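PDB 3FP5: acyl-CoA Binding Protein from Moniliophthora perniciosa, which probably binds long-chain acyl-CoA esters within a helical bundle, serving as an intracellular carrier in fatty acid metabolism. Local coordinates for residues 44-49 with 64-69. Residues are numbered along the deposited sequence; the frame is centred on the assembly and turned at random. Where two conformers were deposited one is given.
Sequences GDVNIS and AWKSVE
The irregular chain around Val46 passes over Trp65 near the C-terminal end of helix 56-66, bringing the CA atoms of Val46 and Lys66 to 5.8 Å, while those of Asp45 and Glu69 come still closer. Gly44, leaving helix 28-42 with positive phi (96°), adopts backbone angles at which a CB would press against the carbonyl O of the residue before; its O receives Trp65 NE1 at 2.9 Å, in the indole plane but with a bent N-H...O angle of 138°. Val46 covers one indole face: its CA makes a CH-pi contact 3.6 Å from the six-membered ring centroid. With CG2 anti to the backbone N, that methyl packs on CE3, and CG1 reaches the aliphatic CD of Lys66. In this helical acyl-CoA-binding fold, the contact ties the start of the loop after helix 28-42 to the C-terminal end of helix 56-66 and the turn beyond, with Trp65 also touching Lys39. A water links Val46 N to Trp65 O, and another joins Val46 O to Glu69 OE2. Glu69 OE1 accepts Lys66 NZ at 2.8 Å in a salt bridge across a type I turn, which probably offsets repulsion between the Glu69 and Asp45 carboxylates. Asp45 OD1 lies 3.5 Å from Glu69 CA and accepts Gly70 N and Gln40 NE2.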
# COMPACT_ATOMS: atom_id res chain seq x y z
N GLY A 44 10.05 5.62 -6.56
CA GLY A 44 9.66 5.97 -7.91
C GLY A 44 9.76 4.75 -8.80
O GLY A 44 9.58 3.62 -8.33
N ASP A 45 10.06 4.96 -10.08
CA ASP A 45 10.12 3.86 -11.04
C ASP A 45 11.11 2.78 -10.61
O ASP A 45 12.18 3.07 -10.06
CB ASP A 45 10.52 4.38 -12.43
CG ASP A 45 9.38 5.09 -13.15
OD1 ASP A 45 8.20 4.88 -12.80
OD2 ASP A 45 9.65 5.86 -14.10
N VAL A 46 10.75 1.53 -10.88
CA VAL A 46 11.58 0.39 -10.53
C VAL A 46 13.02 0.61 -11.01
O VAL A 46 13.25 0.97 -12.16
CB VAL A 46 10.99 -0.93 -11.09
CG1 VAL A 46 10.88 -0.88 -12.61
CG2 VAL A 46 11.78 -2.13 -10.61
N ASN A 47 13.98 0.38 -10.11
CA ASN A 47 15.37 0.76 -10.34
C ASN A 47 16.36 -0.40 -10.22
O ASN A 47 17.58 -0.19 -10.13
CB ASN A 47 15.75 1.88 -9.37
CG ASN A 47 15.66 1.43 -7.92
OD1 ASN A 47 15.28 0.30 -7.63
ND2 ASN A 47 16.02 2.32 -7.00
N ILE A 48 15.84 -1.63 -10.22
CA ILE A 48 16.67 -2.83 -10.15
C ILE A 48 16.18 -3.85 -11.17
O ILE A 48 15.05 -3.76 -11.65
CB ILE A 48 16.60 -3.49 -8.77
CG1 ILE A 48 15.14 -3.82 -8.42
CG2 ILE A 48 17.22 -2.58 -7.71
CD1 ILE A 48 14.99 -4.63 -7.13
N SER A 49 17.03 -4.82 -11.50
CA SER A 49 16.64 -5.90 -12.40
C SER A 49 15.77 -6.91 -11.66
O SER A 49 15.80 -6.99 -10.43
CB SER A 49 17.87 -6.59 -13.00
OG SER A 49 18.45 -5.79 -14.02
N ALA A 64 5.04 -6.59 -9.59
CA ALA A 64 4.03 -5.62 -9.17
C ALA A 64 4.54 -4.19 -9.32
O ALA A 64 3.88 -3.34 -9.91
CB ALA A 64 3.59 -5.87 -7.73
N TRP A 65 5.73 -3.93 -8.78
CA TRP A 65 6.37 -2.63 -8.90
C TRP A 65 6.55 -2.22 -10.37
O TRP A 65 6.20 -1.10 -10.75
CB TRP A 65 7.71 -2.64 -8.15
CG TRP A 65 8.34 -1.30 -8.00
CD1 TRP A 65 7.78 -0.08 -8.27
CD2 TRP A 65 9.66 -1.03 -7.53
NE1 TRP A 65 8.68 0.93 -8.00
CE2 TRP A 65 9.84 0.37 -7.54
CE3 TRP A 65 10.72 -1.84 -7.09
CZ2 TRP A 65 11.03 0.98 -7.14
CZ3 TRP A 65 11.90 -1.23 -6.69
CH2 TRP A 65 12.05 0.16 -6.72
N LYS A 66 7.08 -3.13 -11.19
CA LYS A 66 7.28 -2.86 -12.61
C LYS A 66 5.96 -2.47 -13.27
O LYS A 66 5.92 -1.58 -14.12
CB LYS A 66 7.92 -4.08 -13.31
CG LYS A 66 8.02 -3.95 -14.83
CD LYS A 66 9.00 -2.87 -15.24
CE LYS A 66 9.31 -2.90 -16.74
NZ LYS A 66 10.44 -2.00 -17.03
N SER A 67 4.86 -3.09 -12.84
CA SER A 67 3.56 -2.86 -13.46
C SER A 67 3.01 -1.44 -13.27
O SER A 67 2.07 -1.03 -13.96
CB SER A 67 2.54 -3.90 -13.00
OG SER A 67 2.04 -3.62 -11.70
N VAL A 68 3.58 -0.69 -12.33
CA VAL A 68 3.14 0.69 -12.12
C VAL A 68 4.19 1.72 -12.54
O VAL A 68 4.12 2.89 -12.17
CB VAL A 68 2.63 0.95 -10.68
CG1 VAL A 68 1.40 0.10 -10.42
CG2 VAL A 68 3.72 0.66 -9.63
N GLU A 69 5.17 1.27 -13.32
CA GLU A 69 6.17 2.18 -13.86
C GLU A 69 5.46 3.32 -14.60
O GLU A 69 4.49 3.09 -15.32
CB GLU A 69 7.11 1.42 -14.80
CG GLU A 69 8.28 2.23 -15.29
CD GLU A 69 9.27 1.40 -16.11
OE1 GLU A 69 8.92 0.28 -16.53
OE2 GLU A 69 10.39 1.89 -16.33
O HOH W 1 7.90 1.08 -11.39
O HOH W 2 12.16 2.15 -14.48